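Uncharacterized protein (Bombyx mori, PDB 5AZ0) is an aldo-keto reductase (AKR2E5) that probably uses a nicotinamide cofactor to reduce the carbonyl groups of aldehydes or ketones to alcohols. Local coordinates at residues A[249-252]-A[253-257]; A[314-317]-A[318-321]; A[337-340]-A[341-345]. All coordinates share one frame; numbering follows the deposited sequence.

In the fold
All three contacts are partly buried and none lies at the chain centre. Contact 1 closes helix 246-255 and is the farthest from the chain centre, about 27 Å centre to centre. Its chemistry is that of a helix end: repeated backbone bonds, a glycine terminus and lysines paired with aspartates. Contacts 2 and 3 belong to the C-terminal loop region after helix 297-304. Their centres are about 14 Å apart, and they pack together through Phe317 with Pro338 and Trp318 with Met341. Both are built on short 3-10 turns, but contact 2 relies on aromatic rings whereas contact 3 folds an arginine back onto a carbonyl. Contacts 1 and 3 lie on opposite sides of the chain centre.

Contact 1: residues A[249-252]-A[253-257]; sequences LAIG and RKYGK
Ile251 and Tyr255 meet one turn apart at the C-terminal end of helix 246-255, which closes in the manner of a Schellman motif, with a positive-phi glycine and a 6-to-1 backbone bond. The backbone bonds come first: Arg253 N, Lys254 N and Tyr255 N reach back to the carbonyls of Leu249, Ala250 and Ile251, the first at 2.8 Å between Arg253 N and Leu249 O. At the end, Gly252 O takes both Gly256 N and Lys257 N, the latter at 3.0 Å from above the carbonyl plane. Gly256 suits the reversal because its phi of 87° is easy for glycine. Gly252, lacking a CB, lets the returning chain close in, with Lys257 O 3.1 Å from Gly252 CA.

Apolar contact runs along one flank, where Ile251 CG2 lies 3.8 Å from Tyr255 CE2, both side chains pointing the same way and both resting on Leu295. Farther out, Tyr255 OH bonds Asp299 and Asp296 N, while Lys254 forms salt bridges with Asp296 and Asp299. A phenylalanine here would keep the ring against Ile251 but would probably leave Asp296 N without its mate.

On another flank Arg253 bends at chi3 (-70°) and folds back along the helix. Its guanidinium lays one face over Leu249 O, and NH2 ends 3.8 Å from Ala250 CB.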
ATOM      1  N   LEU A 249      -2.242  23.012  11.200  1.00 50.20           N
ATOM      2  CA  LEU A 249      -1.255  24.171  11.015  1.00 49.27           C
ATOM      3  C   LEU A 249      -0.482  24.516  12.272  1.00 46.01           C
ATOM      4  O   LEU A 249       0.759  24.710  12.251  1.00 48.62           O
ATOM      5  CB  LEU A 249      -1.942  25.403  10.444  1.00 52.23           C
ATOM      6  CG  LEU A 249      -2.681  25.228   9.089  1.00 50.48           C
ATOM      7  CD1 LEU A 249      -3.803  26.239   8.926  1.00 56.62           C
ATOM      8  CD2 LEU A 249      -1.743  25.295   7.887  1.00 50.79           C
ATOM      9  N   ALA A 250      -1.170  24.462  13.409  1.00 47.34           N
ATOM     10  CA  ALA A 250      -0.546  24.820  14.681  1.00 46.50           C
ATOM     11  C   ALA A 250       0.465  23.805  15.108  1.00 44.92           C
ATOM     12  O   ALA A 250       1.590  24.133  15.548  1.00 43.21           O
ATOM     13  CB  ALA A 250      -1.603  25.018  15.769  1.00 49.96           C
ATOM     14  N   ILE A 251       0.079  22.539  14.999  1.00 47.89           N
ATOM     15  CA  ILE A 251       1.065  21.428  15.209  1.00 44.06           C
ATOM     16  C   ILE A 251       2.219  21.586  14.204  1.00 39.40           C
ATOM     17  O   ILE A 251       3.393  21.445  14.580  1.00 38.45           O
ATOM     18  CB  ILE A 251       0.391  20.026  15.136  1.00 46.66           C
ATOM     19  CG1 ILE A 251      -0.635  19.874  16.296  1.00 45.87           C
ATOM     20  CG2 ILE A 251       1.425  18.907  15.245  1.00 42.65           C
ATOM     21  CD1 ILE A 251      -1.773  18.929  16.028  1.00 43.90           C
ATOM     22  N   GLY A 252       1.873  21.891  12.951  1.00 38.93           N
ATOM     23  CA  GLY A 252       2.888  22.270  11.937  1.00 51.26           C
ATOM     24  C   GLY A 252       3.935  23.270  12.438  1.00 53.36           C
ATOM     25  O   GLY A 252       5.148  22.938  12.588  1.00 49.87           O
ATOM     26  N   ARG A 253       3.463  24.473  12.776  1.00 59.44           N
ATOM     27  CA  ARG A 253       4.383  25.549  13.229  1.00 54.74           C
ATOM     28  C   ARG A 253       5.164  25.094  14.439  1.00 48.73           C
ATOM     29  O   ARG A 253       6.352  25.373  14.576  1.00 47.98           O
ATOM     30  CB  ARG A 253       3.654  26.859  13.538  1.00 61.86           C
ATOM     31  CG  ARG A 253       3.033  27.547  12.324  1.00 67.62           C
ATOM     32  CD  ARG A 253       2.375  28.870  12.752  1.00 73.05           C
ATOM     33  NE  ARG A 253       1.165  28.648  13.566  1.00 72.44           N
ATOM     34  CZ  ARG A 253      -0.103  28.615  13.114  1.00 69.18           C
ATOM     35  NH1 ARG A 253      -0.410  28.819  11.823  1.00 62.45           N
ATOM     36  NH2 ARG A 253      -1.101  28.383  13.979  1.00 64.25           N
ATOM     37  N   LYS A 254       4.540  24.359  15.331  1.00 42.07           N
ATOM     38  CA  LYS A 254       5.298  23.913  16.483  1.00 45.89           C
ATOM     39  C   LYS A 254       6.557  23.120  16.161  1.00 51.14           C
ATOM     40  O   LYS A 254       7.585  23.325  16.775  1.00 56.81           O
ATOM     41  CB  LYS A 254       4.386  23.146  17.425  1.00 48.53           C
ATOM     42  CG  LYS A 254       5.062  22.617  18.648  1.00 46.39           C
ATOM     43  CD  LYS A 254       4.028  21.947  19.545  1.00 47.52           C
ATOM     44  CE  LYS A 254       4.757  21.209  20.650  1.00 49.24           C
ATOM     45  NZ  LYS A 254       3.773  20.526  21.518  1.00 50.47           N
ATOM     46  N   TYR A 255       6.500  22.191  15.215  1.00 63.73           N
ATOM     47  CA  TYR A 255       7.687  21.335  14.932  1.00 59.02           C
ATOM     48  C   TYR A 255       8.345  21.691  13.605  1.00 60.23           C
ATOM     49  O   TYR A 255       9.372  21.116  13.246  1.00 64.56           O
ATOM     50  CB  TYR A 255       7.318  19.859  14.935  1.00 53.51           C
ATOM     51  CG  TYR A 255       6.636  19.361  16.178  1.00 43.58           C
ATOM     52  CD1 TYR A 255       7.348  18.917  17.265  1.00 44.62           C
ATOM     53  CD2 TYR A 255       5.266  19.334  16.244  1.00 47.55           C
ATOM     54  CE1 TYR A 255       6.698  18.426  18.407  1.00 45.56           C
ATOM     55  CE2 TYR A 255       4.597  18.873  17.360  1.00 47.72           C
ATOM     56  CZ  TYR A 255       5.310  18.401  18.438  1.00 49.21           C
ATOM     57  OH  TYR A 255       4.574  17.905  19.510  1.00 54.41           O
ATOM     58  N   GLY A 256       7.755  22.628  12.880  1.00 53.38           N
ATOM     59  CA  GLY A 256       8.418  23.221  11.728  1.00 57.39           C
ATOM     60  C   GLY A 256       8.168  22.403  10.494  1.00 57.36           C
ATOM     61  O   GLY A 256       9.077  22.141   9.740  1.00 60.43           O
ATOM     62  N   LYS A 257       6.908  22.023  10.290  1.00 57.78           N
ATOM     63  CA  LYS A 257       6.537  21.054   9.285  1.00 47.69           C
ATOM     64  C   LYS A 257       5.263  21.468   8.665  1.00 45.11           C
ATOM     65  O   LYS A 257       4.453  22.132   9.288  1.00 54.86           O
ATOM     66  CB  LYS A 257       6.323  19.661   9.942  1.00 49.56           C
ATOM     67  CG  LYS A 257       7.561  18.995  10.525  1.00 46.23           C
ATOM     68  CD  LYS A 257       8.645  18.684   9.462  1.00 48.31           C
ATOM     69  CE  LYS A 257       9.932  18.265  10.175  1.00 51.09           C
ATOM     70  NZ  LYS A 257      10.968  17.569   9.377  1.00 51.77           N
TER

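Contact 2: residues A[314-317]-A[318-321]; sequences RPLF and WQPY. With ACT (acetate ion), chain G.
Phe317 and Trp318, neighbours in sequence, form a T-shaped pair in a 3-10 turn that runs on into a type I beta turn from Trp318 to Tyr321. This belongs to the C-terminal loop region, which in aldo-keto reductases follows the (beta/alpha)8 barrel and commonly helps to shape the substrate pocket.

The tight side is aromatic. Phe317 turns an edge to the face of the indole, the planes standing at 79° and CE1 of Phe317 coming 3.7 Å from CE2 of Trp318. With chi1 at 42°, Phe317 CG sits between its own backbone N and carbonyl carbon, and this swings the ring forward over the next residue. Pro315 reaches the six-membered part of the indole obliquely, its CG 3.4 Å from Trp318 CE3. A proline suits this place, since its compact, rigid ring offers hydrocarbon to the indole; its carbonyl O accepts Trp318 N at 3.0 Å. Trp138 meets the indole edge-to-face and Met140 also touches it, so the large ring is well enclosed. Tyr321, its OH bonded to Gly146 O, brings its ring edge to Phe317 O.

The other side is looser and more polar, with Arg314 and Leu316 partly exposed, although Gln319 itself is buried. Leu316 and Gln319 run side by side, and Gln319 N bonds Leu316 O. The Gln319 amide is held from two directions: NE2 gives to Val329 O, and OE1 accepts from a water that in turn accepts from Arg314 NH1. Arginine fits this edge because its several N-H groups can serve different partners at once. Its guanidinium also grips an acetate, probably from the crystallisation liquor and bonded to Arg311 N as well: Arg314 NH2 lies 2.9 Å from one acetate oxygen, O, and Arg314 NE 2.6 Å from the other, OXT.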
ATOM      1  N   ARG A 314     -13.889   2.600  -0.440  1.00 36.31           N
ATOM      2  CA  ARG A 314     -14.979   1.686  -0.038  1.00 35.59           C
ATOM      3  C   ARG A 314     -15.668   1.270  -1.298  1.00 35.82           C
ATOM      4  O   ARG A 314     -16.566   1.917  -1.793  1.00 35.28           O
ATOM      5  CB  ARG A 314     -15.956   2.323   0.967  1.00 35.77           C
ATOM      6  CG  ARG A 314     -17.054   1.349   1.454  1.00 39.10           C
ATOM      7  CD  ARG A 314     -18.141   2.038   2.312  1.00 41.48           C
ATOM      8  NE  ARG A 314     -17.594   2.525   3.579  1.00 45.29           N
ATOM      9  CZ  ARG A 314     -17.475   1.823   4.702  1.00 41.47           C
ATOM     10  NH1 ARG A 314     -17.884   0.570   4.774  1.00 48.37           N
ATOM     11  NH2 ARG A 314     -16.974   2.405   5.780  1.00 40.94           N
ATOM     12  N   PRO A 315     -15.153   0.222  -1.904  1.00 40.65           N
ATOM     13  CA  PRO A 315     -15.640  -0.121  -3.223  1.00 35.56           C
ATOM     14  C   PRO A 315     -16.954  -0.897  -3.091  1.00 36.19           C
ATOM     15  O   PRO A 315     -16.949  -2.115  -2.908  1.00 27.59           O
ATOM     16  CB  PRO A 315     -14.472  -0.935  -3.815  1.00 41.01           C
ATOM     17  CG  PRO A 315     -13.757  -1.480  -2.640  1.00 41.72           C
ATOM     18  CD  PRO A 315     -13.971  -0.553  -1.498  1.00 40.07           C
ATOM     19  N   LEU A 316     -18.079  -0.176  -3.231  1.00 41.03           N
ATOM     20  CA  LEU A 316     -19.412  -0.751  -2.921  1.00 39.94           C
ATOM     21  C   LEU A 316     -19.783  -1.873  -3.818  1.00 34.60           C
ATOM     22  O   LEU A 316     -20.396  -2.829  -3.355  1.00 38.17           O
ATOM     23  CB  LEU A 316     -20.506   0.338  -2.932  1.00 43.34           C
ATOM     24  CG  LEU A 316     -20.271   1.299  -1.737  1.00 50.30           C
ATOM     25  CD1 LEU A 316     -20.914   2.654  -1.985  1.00 55.12           C
ATOM     26  CD2 LEU A 316     -20.662   0.682  -0.369  1.00 49.68           C
ATOM     27  N   PHE A 317     -19.335  -1.828  -5.082  1.00 34.78           N
ATOM     28  CA  PHE A 317     -19.507  -2.987  -6.020  1.00 32.73           C
ATOM     29  C   PHE A 317     -18.965  -4.315  -5.538  1.00 31.46           C
ATOM     30  O   PHE A 317     -19.393  -5.313  -6.042  1.00 33.09           O
ATOM     31  CB  PHE A 317     -18.954  -2.698  -7.408  1.00 36.81           C
ATOM     32  CG  PHE A 317     -17.632  -1.986  -7.403  1.00 36.59           C
ATOM     33  CD1 PHE A 317     -16.442  -2.702  -7.292  1.00 35.80           C
ATOM     34  CD2 PHE A 317     -17.580  -0.624  -7.547  1.00 32.36           C
ATOM     35  CE1 PHE A 317     -15.222  -2.037  -7.279  1.00 34.83           C
ATOM     36  CE2 PHE A 317     -16.371   0.041  -7.532  1.00 38.15           C
ATOM     37  CZ  PHE A 317     -15.180  -0.670  -7.381  1.00 36.77           C
ATOM     38  N   TRP A 318     -18.069  -4.353  -4.517  1.00 28.77           N
ATOM     39  CA  TRP A 318     -17.628  -5.654  -4.004  1.00 26.86           C
ATOM     40  C   TRP A 318     -18.340  -6.170  -2.784  1.00 26.82           C
ATOM     41  O   TRP A 318     -18.107  -7.328  -2.401  1.00 26.14           O
ATOM     42  CB  TRP A 318     -16.088  -5.629  -3.756  1.00 29.28           C
ATOM     43  CG  TRP A 318     -15.268  -5.605  -5.049  1.00 31.44           C
ATOM     44  CD1 TRP A 318     -15.584  -6.213  -6.252  1.00 34.09           C
ATOM     45  CD2 TRP A 318     -13.998  -4.979  -5.251  1.00 32.50           C
ATOM     46  NE1 TRP A 318     -14.583  -5.996  -7.170  1.00 32.41           N
ATOM     47  CE2 TRP A 318     -13.603  -5.244  -6.597  1.00 30.86           C
ATOM     48  CE3 TRP A 318     -13.134  -4.262  -4.430  1.00 32.37           C
ATOM     49  CZ2 TRP A 318     -12.408  -4.797  -7.126  1.00 28.34           C
ATOM     50  CZ3 TRP A 318     -11.910  -3.808  -4.969  1.00 35.23           C
ATOM     51  CH2 TRP A 318     -11.571  -4.092  -6.326  1.00 30.92           C
ATOM     52  N   GLN A 319     -19.229  -5.367  -2.178  1.00 31.42           N
ATOM     53  CA  GLN A 319     -20.011  -5.842  -0.970  1.00 31.34           C
ATOM     54  C   GLN A 319     -20.659  -7.192  -1.058  1.00 30.57           C
ATOM     55  O   GLN A 319     -20.560  -7.950  -0.099  1.00 32.98           O
ATOM     56  CB  GLN A 319     -21.088  -4.876  -0.499  1.00 34.66           C
ATOM     57  CG  GLN A 319     -20.580  -3.490  -0.120  1.00 43.05           C
ATOM     58  CD  GLN A 319     -21.565  -2.670   0.738  1.00 49.06           C
ATOM     59  OE1 GLN A 319     -21.148  -1.807   1.521  1.00 45.71           O
ATOM     60  NE2 GLN A 319     -22.870  -2.915   0.557  1.00 48.20           N
ATOM     61  N   PRO A 320     -21.288  -7.533  -2.199  1.00 31.86           N
ATOM     62  CA  PRO A 320     -21.952  -8.868  -2.280  1.00 34.59           C
ATOM     63  C   PRO A 320     -21.021 -10.072  -2.381  1.00 36.96           C
ATOM     64  O   PRO A 320     -21.512 -11.214  -2.379  1.00 34.84           O
ATOM     65  CB  PRO A 320     -22.784  -8.804  -3.571  1.00 37.15           C
ATOM     66  CG  PRO A 320     -22.625  -7.440  -4.101  1.00 37.47           C
ATOM     67  CD  PRO A 320     -21.506  -6.713  -3.396  1.00 35.20           C
ATOM     68  N   TYR A 321     -19.689  -9.871  -2.463  1.00 36.77           N
ATOM     69  CA  TYR A 321     -18.769 -11.039  -2.667  1.00 29.72           C
ATOM     70  C   TYR A 321     -18.365 -11.630  -1.373  1.00 25.21           C
ATOM     71  O   TYR A 321     -18.174 -10.931  -0.403  1.00 28.30           O
ATOM     72  CB  TYR A 321     -17.554 -10.603  -3.543  1.00 32.28           C
ATOM     73  CG  TYR A 321     -18.024 -10.321  -4.942  1.00 31.03           C
ATOM     74  CD1 TYR A 321     -18.511  -9.114  -5.275  1.00 31.76           C
ATOM     75  CD2 TYR A 321     -18.003 -11.338  -5.914  1.00 38.18           C
ATOM     76  CE1 TYR A 321     -19.035  -8.891  -6.539  1.00 37.12           C
ATOM     77  CE2 TYR A 321     -18.497 -11.146  -7.185  1.00 34.85           C
ATOM     78  CZ  TYR A 321     -19.022  -9.936  -7.488  1.00 34.83           C
ATOM     79  OH  TYR A 321     -19.504  -9.720  -8.749  1.00 32.80           O
TER
HETATM   80  C   ACT G 406     -17.303   5.731   4.430  1.00 58.79           C
HETATM   81  O   ACT G 406     -17.116   5.340   5.637  1.00 43.88           O
HETATM   82  OXT ACT G 406     -17.230   5.054   3.359  1.00 59.67           O
HETATM   83  CH3 ACT G 406     -17.577   7.152   4.210  1.00 58.28           C
HETATM   84  O   HOH W   1     -18.943  -1.372   2.553  1.00 35.59           O

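Contact 3: residues A[337-340]-A[341-345]; sequences IPIA and MRKWK
Arg342 curls back over Ile337 and Ile339 across a short 3-10 turn of the C-terminal loop region. Its chain is straight to CD and then bends at chi3 (-59°), which turns the guanidinium edge to Ile337 O. NE gives a nearly straight bond of 3.1 Å to that oxygen, which lies almost in the guanidinium plane, while NH2 adds a weak one. Before the bend, Arg342 CG lies 3.5 Å from Ile337 CG2, so the isoleucine supports the aliphatic stem. Ile339 crosses at about a right angle: its CA sits over one face of the guanidinium, and its CB is 3.6 Å from Arg342 NH2.

Met341 folds the other way. Bends at chi2 and chi3 (-57° and -58°) compact the flexible chain, with Met341 CG 4.0 Å from Pro338 CG. The turn itself is held by Met341 N on Pro338 O and by Ile339 O, which accepts both Arg342 N and Lys343 N.

Around it stand the loops that follow barrel strands: Arg342 NH1 reaches Gln144 O beyond strand 133-136, and Trp344 packs edge-to-face on Phe74 and Trp106, which follow strands 68-70 and 100-105.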
ATOM      1  N   ILE A 337     -19.934  -4.581 -11.209  1.00 58.84           N
ATOM      2  CA  ILE A 337     -18.502  -4.231 -11.080  1.00 52.61           C
ATOM      3  C   ILE A 337     -18.041  -3.515 -12.355  1.00 44.12           C
ATOM      4  O   ILE A 337     -18.039  -4.139 -13.415  1.00 39.47           O
ATOM      5  CB  ILE A 337     -17.577  -5.489 -10.845  1.00 50.63           C
ATOM      6  CG1 ILE A 337     -17.896  -6.179  -9.514  1.00 43.96           C
ATOM      7  CG2 ILE A 337     -16.089  -5.075 -10.865  1.00 46.84           C
ATOM      8  CD1 ILE A 337     -17.373  -7.591  -9.359  1.00 42.37           C
ATOM      9  N   PRO A 338     -17.622  -2.241 -12.273  1.00 45.54           N
ATOM     10  CA  PRO A 338     -17.120  -1.605 -13.523  1.00 46.33           C
ATOM     11  C   PRO A 338     -16.016  -2.423 -14.190  1.00 54.07           C
ATOM     12  O   PRO A 338     -15.212  -3.113 -13.477  1.00 46.25           O
ATOM     13  CB  PRO A 338     -16.569  -0.237 -13.081  1.00 46.73           C
ATOM     14  CG  PRO A 338     -16.881  -0.104 -11.637  1.00 51.12           C
ATOM     15  CD  PRO A 338     -17.567  -1.343 -11.111  1.00 51.06           C
ATOM     16  N   ILE A 339     -15.962  -2.355 -15.532  1.00 49.11           N
ATOM     17  CA  ILE A 339     -15.004  -3.192 -16.288  1.00 48.01           C
ATOM     18  C   ILE A 339     -13.509  -2.898 -15.923  1.00 45.43           C
ATOM     19  O   ILE A 339     -12.726  -3.827 -15.833  1.00 37.26           O
ATOM     20  CB  ILE A 339     -15.241  -3.142 -17.825  1.00 52.81           C
ATOM     21  CG1 ILE A 339     -14.518  -4.311 -18.543  1.00 57.53           C
ATOM     22  CG2 ILE A 339     -14.823  -1.786 -18.412  1.00 54.08           C
ATOM     23  CD1 ILE A 339     -15.283  -4.866 -19.760  1.00 63.97           C
ATOM     24  N   ALA A 340     -13.145  -1.628 -15.696  1.00 40.16           N
ATOM     25  CA  ALA A 340     -11.805  -1.249 -15.280  1.00 39.71           C
ATOM     26  C   ALA A 340     -11.292  -1.905 -13.945  1.00 43.71           C
ATOM     27  O   ALA A 340     -10.094  -1.879 -13.685  1.00 38.31           O
ATOM     28  CB  ALA A 340     -11.677   0.265 -15.185  1.00 39.34           C
ATOM     29  N   MET A 341     -12.187  -2.510 -13.156  1.00 42.15           N
ATOM     30  CA  MET A 341     -11.834  -3.243 -11.963  1.00 40.33           C
ATOM     31  C   MET A 341     -11.730  -4.743 -12.239  1.00 43.15           C
ATOM     32  O   MET A 341     -11.594  -5.525 -11.296  1.00 37.33           O
ATOM     33  CB  MET A 341     -12.897  -2.989 -10.889  1.00 41.45           C
ATOM     34  CG  MET A 341     -13.278  -1.520 -10.695  1.00 39.91           C
ATOM     35  SD  MET A 341     -11.926  -0.460 -10.292  1.00 44.10           S
ATOM     36  CE  MET A 341     -11.326  -1.249  -8.803  1.00 46.87           C
ATOM     37  N   ARG A 342     -11.795  -5.156 -13.514  1.00 40.24           N
ATOM     38  CA  ARG A 342     -11.846  -6.577 -13.883  1.00 41.58           C
ATOM     39  C   ARG A 342     -10.940  -7.015 -15.069  1.00 40.87           C
ATOM     40  O   ARG A 342     -10.464  -8.135 -15.079  1.00 37.83           O
ATOM     41  CB  ARG A 342     -13.293  -6.955 -14.234  1.00 45.58           C
ATOM     42  CG  ARG A 342     -14.233  -7.138 -13.062  1.00 48.49           C
ATOM     43  CD  ARG A 342     -15.680  -7.524 -13.481  1.00 48.82           C
ATOM     44  NE  ARG A 342     -16.393  -6.585 -14.363  1.00 42.24           N
ATOM     45  CZ  ARG A 342     -16.596  -6.700 -15.699  1.00 47.06           C
ATOM     46  NH1 ARG A 342     -16.127  -7.715 -16.438  1.00 46.61           N
ATOM     47  NH2 ARG A 342     -17.283  -5.742 -16.340  1.00 47.77           N
ATOM     48  N   LYS A 343     -10.806  -6.170 -16.098  1.00 48.95           N
ATOM     49  CA  LYS A 343     -10.128  -6.503 -17.373  1.00 49.97           C
ATOM     50  C   LYS A 343      -9.359  -5.287 -17.795  1.00 43.70           C
ATOM     51  O   LYS A 343      -9.907  -4.207 -17.837  1.00 49.70           O
ATOM     52  CB  LYS A 343     -11.126  -6.839 -18.488  1.00 53.17           C
ATOM     53  CG  LYS A 343     -11.835  -8.169 -18.291  1.00 56.17           C
ATOM     54  CD  LYS A 343     -12.985  -8.412 -19.301  1.00 56.74           C
ATOM     55  CE  LYS A 343     -13.202  -9.912 -19.429  1.00 59.39           C
ATOM     56  NZ  LYS A 343     -14.525 -10.317 -19.915  1.00 60.59           N
ATOM     57  N   TRP A 344      -8.078  -5.460 -18.102  1.00 48.08           N
ATOM     58  CA  TRP A 344      -7.234  -4.340 -18.538  1.00 44.28           C
ATOM     59  C   TRP A 344      -5.955  -4.892 -19.245  1.00 47.88           C
ATOM     60  O   TRP A 344      -5.618  -6.086 -19.093  1.00 50.72           O
ATOM     61  CB  TRP A 344      -6.868  -3.439 -17.326  1.00 42.67           C
ATOM     62  CG  TRP A 344      -5.914  -4.159 -16.305  1.00 38.75           C
ATOM     63  CD1 TRP A 344      -4.543  -4.095 -16.264  1.00 36.58           C
ATOM     64  CD2 TRP A 344      -6.299  -5.050 -15.243  1.00 37.05           C
ATOM     65  NE1 TRP A 344      -4.057  -4.881 -15.252  1.00 34.60           N
ATOM     66  CE2 TRP A 344      -5.109  -5.490 -14.617  1.00 34.79           C
ATOM     67  CE3 TRP A 344      -7.528  -5.500 -14.754  1.00 34.38           C
ATOM     68  CZ2 TRP A 344      -5.112  -6.355 -13.536  1.00 31.14           C
ATOM     69  CZ3 TRP A 344      -7.530  -6.382 -13.692  1.00 40.88           C
ATOM     70  CH2 TRP A 344      -6.308  -6.805 -13.090  1.00 35.17           C
ATOM     71  N   LYS A 345      -5.238  -4.006 -19.941  1.00 54.81           N
ATOM     72  CA  LYS A 345      -3.917  -4.297 -20.505  1.00 64.29           C
ATOM     73  C   LYS A 345      -2.815  -3.528 -19.728  1.00 55.42           C
ATOM     74  O   LYS A 345      -3.075  -2.446 -19.189  1.00 58.52           O
ATOM     75  CB  LYS A 345      -3.889  -3.985 -22.045  1.00 75.66           C
ATOM     76  CG  LYS A 345      -3.402  -2.577 -22.469  1.00 90.65           C
ATOM     77  CD  LYS A 345      -2.934  -2.502 -23.934  1.00103.19           C
ATOM     78  CE  LYS A 345      -2.116  -1.238 -24.234  1.00106.04           C
ATOM     79  NZ  LYS A 345      -0.731  -1.282 -23.669  1.00103.89           N
TER